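Local atomic coordinates of subclass B1 metallo-beta-lactamase (Myroides odoratimimus, PDB entry 6T5L), a protein that hydrolyses beta-lactam antibiotics, carbapenems among them, as a zinc-dependent subclass B1 metallo-beta-lactamase. Residues E205-K210 and E228-T233; N141-D146 and V152-F157; V167-E172 and L209-A214; I38-L41 and G47-A50. All coordinates share one frame; numbering follows the deposited sequence.

Contact 1: E205-K210 and E228-T233; sequences EKVKLK and ELFDYT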
loop_
_atom_site.group_PDB
_atom_site.type_symbol
_atom_site.label_atom_id
_atom_site.label_comp_id
_atom_site.label_asym_id
_atom_site.label_seq_id
_atom_site.Cartn_x
_atom_site.Cartn_y
_atom_site.Cartn_z
ATOM N N GLU A 205 -14.784 10.154 0.934
ATOM C CA GLU A 205 -15.197 11.437 0.357
ATOM C C GLU A 205 -14.053 12.460 0.430
ATOM O O GLU A 205 -13.839 13.239 -0.503
ATOM C CB GLU A 205 -16.440 11.966 1.089
ATOM C CG GLU A 205 -17.754 11.320 0.668
ATOM C CD GLU A 205 -18.912 11.682 1.588
ATOM O OE1 GLU A 205 -18.705 12.513 2.497
ATOM O OE2 GLU A 205 -20.020 11.128 1.412
ATOM N N LYS A 206 -13.286 12.433 1.525
ATOM C CA LYS A 206 -12.154 13.331 1.683
ATOM C C LYS A 206 -11.018 12.963 0.731
ATOM O O LYS A 206 -10.387 13.850 0.118
ATOM C CB LYS A 206 -11.675 13.295 3.147
ATOM C CG LYS A 206 -12.597 13.923 4.142
ATOM C CD LYS A 206 -12.099 13.639 5.598
ATOM C CE LYS A 206 -13.173 13.902 6.652
ATOM N NZ LYS A 206 -12.610 13.859 8.048
ATOM N N VAL A 207 -10.729 11.661 0.600
ATOM C CA VAL A 207 -9.742 11.217 -0.386
ATOM C C VAL A 207 -10.145 11.674 -1.793
ATOM O O VAL A 207 -9.314 12.101 -2.601
ATOM C CB VAL A 207 -9.585 9.686 -0.317
ATOM C CG1 VAL A 207 -8.722 9.238 -1.466
ATOM C CG2 VAL A 207 -9.074 9.233 1.103
ATOM N N LYS A 208 -11.414 11.559 -2.113
ATOM C CA LYS A 208 -11.889 11.956 -3.421
ATOM C C LYS A 208 -11.715 13.453 -3.636
ATOM O O LYS A 208 -11.300 13.906 -4.723
ATOM C CB LYS A 208 -13.356 11.565 -3.547
ATOM C CG LYS A 208 -14.001 11.960 -4.812
ATOM C CD LYS A 208 -15.453 11.578 -4.797
ATOM C CE LYS A 208 -16.275 12.512 -5.703
ATOM N NZ LYS A 208 -16.916 11.698 -6.748
ATOM N N LEU A 209 -12.065 14.235 -2.619
ATOM C CA LEU A 209 -11.944 15.680 -2.719
ATOM C C LEU A 209 -10.495 16.089 -2.936
ATOM O O LEU A 209 -10.213 17.028 -3.679
ATOM C CB LEU A 209 -12.508 16.303 -1.452
ATOM C CG LEU A 209 -12.418 17.828 -1.416
ATOM C CD1 LEU A 209 -13.524 18.393 -2.315
ATOM C CD2 LEU A 209 -12.550 18.314 -0.007
ATOM N N LYS A 210 -9.559 15.376 -2.296
ATOM C CA LYS A 210 -8.148 15.727 -2.378
ATOM C C LYS A 210 -7.524 15.340 -3.716
ATOM O O LYS A 210 -6.569 15.990 -4.149
ATOM C CB LYS A 210 -7.394 15.042 -1.228
ATOM C CG LYS A 210 -6.054 15.674 -0.902
ATOM C CD LYS A 210 -6.134 16.479 0.351
ATOM C CE LYS A 210 -4.761 17.032 0.757
ATOM N NZ LYS A 210 -4.675 17.381 2.215
ATOM N N GLU A 228 -13.466 6.191 -9.993
ATOM C CA GLU A 228 -14.686 5.439 -9.757
ATOM C C GLU A 228 -14.525 4.401 -8.639
ATOM O O GLU A 228 -15.526 3.928 -8.086
ATOM C CB GLU A 228 -15.131 4.822 -11.098
ATOM C CG GLU A 228 -14.294 3.647 -11.633
ATOM C CD GLU A 228 -13.008 4.015 -12.444
ATOM O OE1 GLU A 228 -12.610 5.223 -12.545
ATOM O OE2 GLU A 228 -12.395 3.032 -12.963
ATOM N N LEU A 229 -13.306 4.046 -8.277
ATOM C CA LEU A 229 -13.147 3.181 -7.114
ATOM C C LEU A 229 -13.491 3.950 -5.857
ATOM O O LEU A 229 -14.167 3.414 -4.980
ATOM C CB LEU A 229 -11.735 2.614 -7.021
ATOM C CG LEU A 229 -11.587 1.334 -7.838
ATOM C CD1 LEU A 229 -11.742 1.527 -9.373
ATOM C CD2 LEU A 229 -10.221 0.726 -7.515
ATOM N N PHE A 230 -13.083 5.227 -5.787
ATOM C CA PHE A 230 -13.532 6.108 -4.714
ATOM C C PHE A 230 -15.063 6.120 -4.636
ATOM O O PHE A 230 -15.662 5.876 -3.580
ATOM C CB PHE A 230 -13.054 7.536 -4.964
ATOM C CG PHE A 230 -11.556 7.735 -5.014
ATOM C CD1 PHE A 230 -10.659 6.802 -4.463
ATOM C CD2 PHE A 230 -11.043 8.895 -5.583
ATOM C CE1 PHE A 230 -9.306 7.031 -4.481
ATOM C CE2 PHE A 230 -9.684 9.114 -5.616
ATOM C CZ PHE A 230 -8.816 8.171 -5.035
ATOM N N ASP A 231 -15.709 6.426 -5.767
ATOM C CA ASP A 231 -17.158 6.571 -5.783
ATOM C C ASP A 231 -17.823 5.292 -5.329
ATOM O O ASP A 231 -18.758 5.311 -4.520
ATOM C CB ASP A 231 -17.668 6.910 -7.192
ATOM C CG ASP A 231 -17.340 8.307 -7.624
ATOM O OD1 ASP A 231 -17.243 9.187 -6.751
ATOM O OD2 ASP A 231 -17.240 8.528 -8.852
ATOM N N TYR A 232 -17.369 4.162 -5.867
ATOM C CA TYR A 232 -17.982 2.897 -5.514
ATOM C C TYR A 232 -17.798 2.597 -4.013
ATOM O O TYR A 232 -18.728 2.141 -3.348
ATOM C CB TYR A 232 -17.411 1.792 -6.413
ATOM C CG TYR A 232 -17.910 0.455 -5.967
ATOM C CD1 TYR A 232 -19.143 -0.069 -6.457
ATOM C CD2 TYR A 232 -17.210 -0.252 -4.996
ATOM C CE1 TYR A 232 -19.628 -1.305 -5.972
ATOM C CE2 TYR A 232 -17.698 -1.472 -4.499
ATOM C CZ TYR A 232 -18.873 -2.000 -4.988
ATOM O OH TYR A 232 -19.251 -3.212 -4.476
ATOM N N THR A 233 -16.634 2.924 -3.443
ATOM C CA THR A 233 -16.394 2.666 -2.017
ATOM C C THR A 233 -17.223 3.600 -1.138
ATOM O O THR A 233 -17.765 3.178 -0.113
ATOM C CB THR A 233 -14.883 2.787 -1.717
ATOM O OG1 THR A 233 -14.134 1.843 -2.520
ATOM C CG2 THR A 233 -14.552 2.522 -0.262
#

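Contact 2: N141-D146 and V152-F157; sequences NSLTLD and VYAEYF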
loop_
_atom_site.group_PDB
_atom_site.type_symbol
_atom_site.label_atom_id
_atom_site.label_comp_id
_atom_site.label_asym_id
_atom_site.label_seq_id
_atom_site.Cartn_x
_atom_site.Cartn_y
_atom_site.Cartn_z
ATOM N N ASN A 141 0.223 12.497 10.637
ATOM C CA ASN A 141 -0.880 12.506 9.690
ATOM C C ASN A 141 -0.422 12.528 8.254
ATOM O O ASN A 141 -1.212 12.191 7.373
ATOM C CB ASN A 141 -1.767 13.739 9.886
ATOM C CG ASN A 141 -2.337 13.832 11.277
ATOM O OD1 ASN A 141 -2.263 14.897 11.912
ATOM N ND2 ASN A 141 -2.949 12.724 11.763
ATOM N N SER A 142 0.804 12.969 7.996
ATOM C CA SER A 142 1.210 13.272 6.646
ATOM C C SER A 142 2.710 13.133 6.551
ATOM O O SER A 142 3.452 13.608 7.423
ATOM C CB SER A 142 0.782 14.686 6.214
ATOM O OG SER A 142 1.717 15.146 5.265
ATOM N N LEU A 143 3.147 12.506 5.459
ATOM C CA LEU A 143 4.545 12.181 5.220
ATOM C C LEU A 143 4.870 12.653 3.813
ATOM O O LEU A 143 4.107 12.394 2.877
ATOM C CB LEU A 143 4.821 10.676 5.343
ATOM C CG LEU A 143 6.218 10.219 4.892
ATOM C CD1 LEU A 143 7.365 10.582 5.965
ATOM C CD2 LEU A 143 6.281 8.738 4.532
ATOM N N THR A 144 5.993 13.345 3.670
ATOM C CA THR A 144 6.529 13.780 2.382
ATOM C C THR A 144 7.905 13.139 2.294
ATOM O O THR A 144 8.718 13.291 3.217
ATOM C CB THR A 144 6.629 15.301 2.288
ATOM O OG1 THR A 144 5.323 15.846 2.489
ATOM C CG2 THR A 144 7.184 15.749 0.919
ATOM N N LEU A 145 8.129 12.360 1.261
ATOM C CA LEU A 145 9.441 11.791 1.025
ATOM C C LEU A 145 9.942 12.209 -0.342
ATOM O O LEU A 145 9.200 12.131 -1.328
ATOM C CB LEU A 145 9.453 10.282 1.076
ATOM C CG LEU A 145 9.760 9.553 2.356
ATOM C CD1 LEU A 145 9.661 8.048 1.946
ATOM C CD2 LEU A 145 11.145 9.925 2.966
ATOM N N ASP A 146 11.223 12.612 -0.390
ATOM C CA ASP A 146 11.909 12.802 -1.669
ATOM C C ASP A 146 12.282 11.453 -2.296
ATOM O O ASP A 146 12.877 10.594 -1.644
ATOM C CB ASP A 146 13.160 13.657 -1.490
ATOM C CG ASP A 146 12.831 15.113 -1.181
ATOM O OD1 ASP A 146 12.047 15.736 -1.925
ATOM O OD2 ASP A 146 13.352 15.634 -0.181
ATOM N N VAL A 152 6.911 11.791 -3.073
ATOM C CA VAL A 152 5.905 10.792 -2.773
ATOM C C VAL A 152 5.378 11.072 -1.368
ATOM O O VAL A 152 6.110 11.538 -0.480
ATOM C CB VAL A 152 6.480 9.355 -2.903
ATOM C CG1 VAL A 152 7.333 8.941 -1.717
ATOM C CG2 VAL A 152 5.339 8.376 -3.092
ATOM N N TYR A 153 4.095 10.794 -1.175
ATOM C CA TYR A 153 3.318 11.235 -0.020
ATOM C C TYR A 153 2.555 10.055 0.574
ATOM O O TYR A 153 2.138 9.125 -0.135
ATOM C CB TYR A 153 2.318 12.360 -0.420
ATOM C CG TYR A 153 2.948 13.583 -1.078
ATOM C CD1 TYR A 153 3.236 13.608 -2.448
ATOM C CD2 TYR A 153 3.240 14.710 -0.332
ATOM C CE1 TYR A 153 3.822 14.697 -3.024
ATOM C CE2 TYR A 153 3.823 15.799 -0.897
ATOM C CZ TYR A 153 4.113 15.800 -2.252
ATOM O OH TYR A 153 4.700 16.885 -2.863
ATOM N N ALA A 154 2.337 10.106 1.869
ATOM C CA ALA A 154 1.365 9.238 2.536
ATOM C C ALA A 154 0.532 10.199 3.342
ATOM O O ALA A 154 1.086 11.163 3.866
ATOM C CB ALA A 154 2.002 8.182 3.475
ATOM N N GLU A 155 -0.768 9.954 3.459
ATOM C CA GLU A 155 -1.631 10.876 4.186
ATOM C C GLU A 155 -2.762 10.115 4.864
ATOM O O GLU A 155 -3.363 9.216 4.284
ATOM C CB GLU A 155 -2.218 11.971 3.269
ATOM C CG GLU A 155 -3.008 13.018 4.080
ATOM C CD GLU A 155 -3.211 14.354 3.350
ATOM O OE1 GLU A 155 -4.054 15.144 3.787
ATOM O OE2 GLU A 155 -2.515 14.630 2.330
ATOM N N TYR A 156 -3.083 10.518 6.076
ATOM C CA TYR A 156 -4.240 10.001 6.799
ATOM C C TYR A 156 -5.448 10.934 6.646
ATOM O O TYR A 156 -5.355 12.130 6.969
ATOM C CB TYR A 156 -3.907 9.859 8.278
ATOM C CG TYR A 156 -5.067 9.504 9.160
ATOM C CD1 TYR A 156 -5.521 8.187 9.221
ATOM C CD2 TYR A 156 -5.689 10.460 9.964
ATOM C CE1 TYR A 156 -6.547 7.819 10.037
ATOM C CE2 TYR A 156 -6.703 10.097 10.820
ATOM C CZ TYR A 156 -7.121 8.759 10.853
ATOM O OH TYR A 156 -8.162 8.348 11.640
ATOM N N PHE A 157 -6.594 10.354 6.232
ATOM C CA PHE A 157 -7.813 11.086 5.929
ATOM C C PHE A 157 -8.920 10.806 6.930
ATOM O O PHE A 157 -9.910 11.530 6.911
ATOM C CB PHE A 157 -8.339 10.777 4.499
ATOM C CG PHE A 157 -7.507 11.375 3.426
ATOM C CD1 PHE A 157 -7.781 12.653 2.933
ATOM C CD2 PHE A 157 -6.435 10.696 2.919
ATOM C CE1 PHE A 157 -7.004 13.229 1.946
ATOM C CE2 PHE A 157 -5.629 11.272 1.933
ATOM C CZ PHE A 157 -5.916 12.559 1.470
#

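Contact 3: V167-E172 and L209-A214; sequences VGYFPE and LKYPNA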
loop_
_atom_site.group_PDB
_atom_site.type_symbol
_atom_site.label_atom_id
_atom_site.label_comp_id
_atom_site.label_asym_id
_atom_site.label_seq_id
_atom_site.Cartn_x
_atom_site.Cartn_y
_atom_site.Cartn_z
ATOM N N VAL A 167 -3.108 6.698 2.905
ATOM C CA VAL A 167 -3.190 6.641 1.443
ATOM C C VAL A 167 -1.865 7.138 0.855
ATOM O O VAL A 167 -1.271 8.099 1.358
ATOM C CB VAL A 167 -4.412 7.454 0.964
ATOM C CG1 VAL A 167 -4.645 7.353 -0.565
ATOM C CG2 VAL A 167 -5.630 6.918 1.677
ATOM N N GLY A 168 -1.369 6.436 -0.140
ATOM C CA GLY A 168 -0.151 6.847 -0.810
ATOM C C GLY A 168 -0.532 7.617 -2.068
ATOM O O GLY A 168 -1.587 7.385 -2.678
ATOM N N TYR A 169 0.310 8.593 -2.405
ATOM C CA TYR A 169 0.099 9.491 -3.510
ATOM C C TYR A 169 1.407 9.847 -4.193
ATOM O O TYR A 169 2.353 10.320 -3.540
ATOM C CB TYR A 169 -0.567 10.769 -3.014
ATOM C CG TYR A 169 -0.947 11.741 -4.087
ATOM C CD1 TYR A 169 -1.632 11.327 -5.202
ATOM C CD2 TYR A 169 -0.634 13.080 -3.969
ATOM C CE1 TYR A 169 -2.033 12.253 -6.202
ATOM C CE2 TYR A 169 -1.026 14.002 -4.930
ATOM C CZ TYR A 169 -1.708 13.577 -6.056
ATOM O OH TYR A 169 -2.092 14.463 -7.027
ATOM N N PHE A 170 1.416 9.673 -5.515
ATOM C CA PHE A 170 2.485 10.184 -6.370
ATOM C C PHE A 170 1.902 11.108 -7.440
ATOM O O PHE A 170 1.394 10.610 -8.468
ATOM C CB PHE A 170 3.199 8.991 -6.995
ATOM C CG PHE A 170 4.485 9.334 -7.734
ATOM C CD1 PHE A 170 5.587 9.861 -7.070
ATOM C CD2 PHE A 170 4.570 9.127 -9.112
ATOM C CE1 PHE A 170 6.760 10.161 -7.784
ATOM C CE2 PHE A 170 5.754 9.414 -9.836
ATOM C CZ PHE A 170 6.842 9.928 -9.173
ATOM N N PRO A 171 1.969 12.448 -7.264
ATOM C CA PRO A 171 1.283 13.343 -8.214
ATOM C C PRO A 171 1.817 13.328 -9.632
ATOM O O PRO A 171 1.046 13.643 -10.544
ATOM C CB PRO A 171 1.446 14.752 -7.587
ATOM C CG PRO A 171 2.573 14.622 -6.545
ATOM C CD PRO A 171 2.485 13.187 -6.091
ATOM N N GLU A 172 3.091 13.027 -9.857
ATOM C CA GLU A 172 3.647 13.060 -11.212
ATOM C C GLU A 172 2.908 12.094 -12.140
ATOM O O GLU A 172 2.675 12.398 -13.312
ATOM C CB GLU A 172 5.146 12.749 -11.165
ATOM C CG GLU A 172 5.871 12.934 -12.476
ATOM C CD GLU A 172 5.790 14.355 -12.959
ATOM O OE1 GLU A 172 6.166 15.279 -12.200
ATOM O OE2 GLU A 172 5.303 14.531 -14.088
ATOM N N LEU A 209 -12.065 14.235 -2.619
ATOM C CA LEU A 209 -11.944 15.680 -2.719
ATOM C C LEU A 209 -10.495 16.089 -2.936
ATOM O O LEU A 209 -10.213 17.028 -3.679
ATOM C CB LEU A 209 -12.508 16.303 -1.452
ATOM C CG LEU A 209 -12.418 17.828 -1.416
ATOM C CD1 LEU A 209 -13.524 18.393 -2.315
ATOM C CD2 LEU A 209 -12.550 18.314 -0.007
ATOM N N LYS A 210 -9.559 15.376 -2.296
ATOM C CA LYS A 210 -8.148 15.727 -2.378
ATOM C C LYS A 210 -7.524 15.340 -3.716
ATOM O O LYS A 210 -6.569 15.990 -4.149
ATOM C CB LYS A 210 -7.394 15.042 -1.228
ATOM C CG LYS A 210 -6.054 15.674 -0.902
ATOM C CD LYS A 210 -6.134 16.479 0.351
ATOM C CE LYS A 210 -4.761 17.032 0.757
ATOM N NZ LYS A 210 -4.675 17.381 2.215
ATOM N N TYR A 211 -8.072 14.342 -4.413
ATOM C CA TYR A 211 -7.449 13.808 -5.626
ATOM C C TYR A 211 -8.417 13.793 -6.804
ATOM O O TYR A 211 -8.638 12.747 -7.427
ATOM C CB TYR A 211 -6.917 12.403 -5.332
ATOM C CG TYR A 211 -5.893 12.392 -4.212
ATOM C CD1 TYR A 211 -4.796 13.250 -4.237
ATOM C CD2 TYR A 211 -6.001 11.538 -3.164
ATOM C CE1 TYR A 211 -3.845 13.243 -3.245
ATOM C CE2 TYR A 211 -5.046 11.508 -2.152
ATOM C CZ TYR A 211 -3.975 12.351 -2.202
ATOM O OH TYR A 211 -3.052 12.340 -1.165
ATOM N N PRO A 212 -8.994 14.953 -7.163
ATOM C CA PRO A 212 -9.931 14.979 -8.295
ATOM C C PRO A 212 -9.310 14.576 -9.635
ATOM O O PRO A 212 -10.035 14.154 -10.537
ATOM C CB PRO A 212 -10.408 16.448 -8.324
ATOM C CG PRO A 212 -9.223 17.226 -7.709
ATOM C CD PRO A 212 -8.700 16.299 -6.640
ATOM N N ASN A 213 -8.000 14.695 -9.813
ATOM C CA ASN A 213 -7.390 14.391 -11.107
ATOM C C ASN A 213 -6.737 13.010 -11.142
ATOM O O ASN A 213 -5.970 12.718 -12.073
ATOM C CB ASN A 213 -6.370 15.463 -11.466
ATOM C CG ASN A 213 -7.005 16.829 -11.618
ATOM O OD1 ASN A 213 -7.995 16.998 -12.335
ATOM N ND2 ASN A 213 -6.470 17.800 -10.901
ATOM N N ALA A 214 -7.047 12.143 -10.173
ATOM C CA ALA A 214 -6.407 10.836 -10.131
ATOM C C ALA A 214 -6.792 10.008 -11.348
ATOM O O ALA A 214 -7.970 9.957 -11.761
ATOM C CB ALA A 214 -6.780 10.070 -8.862
#

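Contact 4: I38-L41 and G47-A50; sequences ISFL and GKVA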
loop_
_atom_site.group_PDB
_atom_site.type_symbol
_atom_site.label_atom_id
_atom_site.label_comp_id
_atom_site.label_asym_id
_atom_site.label_seq_id
_atom_site.Cartn_x
_atom_site.Cartn_y
_atom_site.Cartn_z
ATOM N N ILE A 38 1.642 -7.680 -6.412
ATOM C CA ILE A 38 0.556 -8.563 -5.964
ATOM C C ILE A 38 1.158 -9.837 -5.365
ATOM O O ILE A 38 2.017 -10.477 -5.993
ATOM C CB ILE A 38 -0.393 -8.913 -7.124
ATOM C CG1 ILE A 38 -0.826 -7.631 -7.878
ATOM C CG2 ILE A 38 -1.619 -9.728 -6.659
ATOM C CD1 ILE A 38 -1.905 -7.903 -9.043
ATOM N N SER A 39 0.732 -10.179 -4.135
ATOM C CA SER A 39 1.208 -11.369 -3.431
ATOM C C SER A 39 0.000 -12.006 -2.749
ATOM O O SER A 39 -1.143 -11.502 -2.820
ATOM C CB SER A 39 2.352 -11.056 -2.423
ATOM O OG SER A 39 1.966 -10.053 -1.457
ATOM N N PHE A 40 0.224 -13.169 -2.147
ATOM C CA PHE A 40 -0.903 -14.023 -1.769
ATOM C C PHE A 40 -0.832 -14.396 -0.302
ATOM O O PHE A 40 0.124 -15.025 0.154
ATOM C CB PHE A 40 -0.949 -15.253 -2.675
ATOM C CG PHE A 40 -1.020 -14.890 -4.115
ATOM C CD1 PHE A 40 -2.237 -14.534 -4.694
ATOM C CD2 PHE A 40 0.106 -14.884 -4.884
ATOM C CE1 PHE A 40 -2.320 -14.180 -6.006
ATOM C CE2 PHE A 40 0.040 -14.539 -6.209
ATOM C CZ PHE A 40 -1.173 -14.169 -6.772
ATOM N N LEU A 41 -1.843 -13.990 0.435
ATOM C CA LEU A 41 -1.976 -14.381 1.823
ATOM C C LEU A 41 -2.515 -15.803 1.875
ATOM O O LEU A 41 -3.586 -16.067 1.330
ATOM C CB LEU A 41 -2.922 -13.407 2.503
ATOM C CG LEU A 41 -2.362 -12.505 3.588
ATOM C CD1 LEU A 41 -3.580 -11.833 4.207
ATOM C CD2 LEU A 41 -1.559 -13.190 4.673
ATOM N N GLY A 47 -8.377 -20.987 0.721
ATOM C CA GLY A 47 -7.719 -20.388 -0.426
ATOM C C GLY A 47 -6.848 -19.195 -0.078
ATOM O O GLY A 47 -7.103 -18.481 0.899
ATOM N N LYS A 48 -5.805 -18.979 -0.865
ATOM C CA LYS A 48 -4.964 -17.790 -0.750
ATOM C C LYS A 48 -5.707 -16.574 -1.296
ATOM O O LYS A 48 -6.513 -16.679 -2.214
ATOM C CB LYS A 48 -3.665 -17.989 -1.536
ATOM C CG LYS A 48 -3.901 -18.266 -3.036
ATOM C CD LYS A 48 -2.608 -18.275 -3.883
ATOM C CE LYS A 48 -2.950 -18.270 -5.385
ATOM N NZ LYS A 48 -1.843 -17.823 -6.269
ATOM N N VAL A 49 -5.380 -15.402 -0.775
ATOM C CA VAL A 49 -6.066 -14.165 -1.139
ATOM C C VAL A 49 -5.033 -13.197 -1.680
ATOM O O VAL A 49 -3.955 -13.025 -1.084
ATOM C CB VAL A 49 -6.832 -13.563 0.056
ATOM C CG1 VAL A 49 -7.342 -12.200 -0.252
ATOM C CG2 VAL A 49 -8.006 -14.466 0.421
ATOM N N ALA A 50 -5.375 -12.567 -2.799
ATOM C CA ALA A 50 -4.477 -11.642 -3.462
ATOM C C ALA A 50 -4.490 -10.284 -2.766
ATOM O O ALA A 50 -5.534 -9.797 -2.308
ATOM C CB ALA A 50 -4.856 -11.505 -4.943
#

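Contact 1: E205-K210 and E228-T233
K208 and V207 on helix 200-210 meet D231 and F230 on helix 228-237. The two are near-antiparallel outer helices of the alpha-beta/beta-alpha fold of metallo-beta-lactamases. The short segments run 157° apart, with axes 9.5 Å apart at closest approach.

K208 CA stands obliquely to the F230 ring, and K208 CB is 4.1 Å from F230 CD2. CG stands anti to the backbone N (chi1 177°), and the chain stays extended through CD. CD passes D231 OD1 at 3.6 Å, and CE keeps a like distance from that oxygen. The chain then bends at its last torsion, 120°, and NZ turns in to D231 OD1 at 2.5 Å. This is a salt bridge, modelled short, and nothing rests on its exact length. It uses the syn lone pair of OD1, on the side of the other carboxylate oxygen. D231 OD2 is farther from NZ. K208 is exposed and D231 partly exposed, so solvent probably weakens the attraction.

Deeper in the contact the packing is apolar and buried. V207 points toward the other helix and puts CG1 over one face of the F230 ring. CG1 lies near the rim of the ring, 3.7 Å from F230 CZ, in a CH-pi contact. F230 also packs on V217 of strand 216-219, so its ring joins both helices to the sheet.

Farther along helix 228-237, T233 OG1 bonds K183 N and also turns back on its own helix. L229 O is gripped from opposite faces of its plane by T233 N and by T233 OG1, the latter at 2.9 Å.

Contact 2: N141-D146 and V152-F157
The beta hairpin of strands 142-147 and 150-155 forms one edge of the five-stranded sheet of this metallo-beta-lactamase fold. N141, L143 and L145 are tied to Y156, A154 and V152 by antiparallel backbone bonds. L145 and V152 make a hydrogen-bonded pair with two straight bonds; L145 N to V152 O is 2.8 Å. L143 and A154 form the next such pair, and the bond from A154 N to L143 O is longer, at 3.1 Å. Y156 N closes the row on N141 O at 2.8 Å.

L143, L145, V152 and A154 lie on one face. L145 CB meets V152 CG1 at 3.8 Å. That methyl sits between the backbone N and the carbonyl carbon (chi1 78°), which turns it to the neighbouring strand. Past the pair, V152 packs on V63 and F65 of the six-stranded sheet, so this face looks into the protein.

S142, T144, Y153 and E155 share the other face. T144 and Y153 lie side by side and point the same way. T144 OG1 is 3.7 Å from Y153 CD2, obliquely to the ring. E155 reaches beyond the hairpin: its OE1 makes a salt bridge with K210 of helix 200-210.

At the open end N141 crosses Y156, with the amide and ring planes 24° apart. N141 ND2 stands obliquely to that ring, 4.0 Å from Y156 CD2.

Contact 3: V167-E172 and L209-A214
Y211 brings CE1 over one face of the Y169 ring. The two planes are 37° apart, so the pair is neither a parallel stack nor a T-shape. The ring centroids are 4.1 Å apart. Y211 CE1 is the atom that does most of the touching. It stands over the centre of the Y169 ring and is about equally near to all six ring carbons, with Y169 CD2 at 3.3 Å.

The tilt sets what the other atoms meet. Y211 CD1 follows CE1 along the ring toward its outer end, 3.5 Å from Y169 CE1. Y211 OH passes instead to the root of Y169, 3.5 Å from Y169 CB. The two side chains cross at a slant, and Y169 OH ends near Y211 CD1, 4.1 Å away. The CG of Y169 is anti to the backbone N (chi1 -175°), a setting that holds the ring out from the strand toward Y211. On its opposite face the same ring has P171 N over its centre, 3.9 Å above the plane.

Within the metallo-beta-lactamase fold, the pair joins strand 167-170 of the five-stranded sheet to the chain leaving helix 200-210. Y211 is the first residue beyond the helical backbone and begins a type I beta turn to A214, closed by A214 N on Y211 O at 3.2 Å. Both tyrosines also pack on V176 of the neighbouring strand 175-179. A bound magnesium ion lies about 3 Å from the nearest atom of the Y169 side chain.

Contact 4: I38-L41 and G47-A50
L41 and V49 form an antiparallel hydrogen-bonded pair, with L41 N to V49 O and V49 N to L41 O both at 2.8 Å; F40 and A50 follow as a non-hydrogen-bonded pair. These residues belong to the beta hairpin of strands 34-41 and 49-58 in the six-stranded sheet.

K48 reaches back along the hairpin over F40. A chi1 of 59° starts its chain toward F40, and the extended course beyond CG carries NZ over the ring. CD passes F40 CB at 3.7 Å. CE then lies over the ring as a CH-pi contact. NZ ends above the ring centre, 3.5 Å from the F40 centroid and only 3° off the ring normal. A50 CB comes to the same ring obliquely, 3.8 Å from F40 CE1. I38 CG2 touches A50 CB at 4.1 Å.

L41 turns to the other face, the nearest atom of its side chain about 7 Å from a zinc ion. A50 O accepts a hydrogen bond from H221 ND1, and H221 is a zinc ligand, which fits a second-shell role for this strand. On the K48 side the pairing is cation-pi, so the ammonium charge is probably steadied by the ring's pi electrons at an exposed position.

Contacts 1, 2 and 3 form one connected region, while contact 4 stands apart, its nearest atoms about 12 Å or more from each of them. Contact 3 is the buried one and is purely apolar and aromatic. Contact 1 is partly buried, with an apolar floor and a salt bridge at its exposed side; it shares helix 200-210 with contact 3. Contact 2 lies at the surface, and its strand 150-155 pairs with strand 167-170 of contact 3. K210, on the helix shared by contacts 1 and 3, bonds E155 of contact 2. Contacts 2 and 4 are both surface hairpins, but in different sheets and on opposite sides of the chain's centre. Contact 2 relies on five backbone bonds, contact 4 on two and a cation-pi pair.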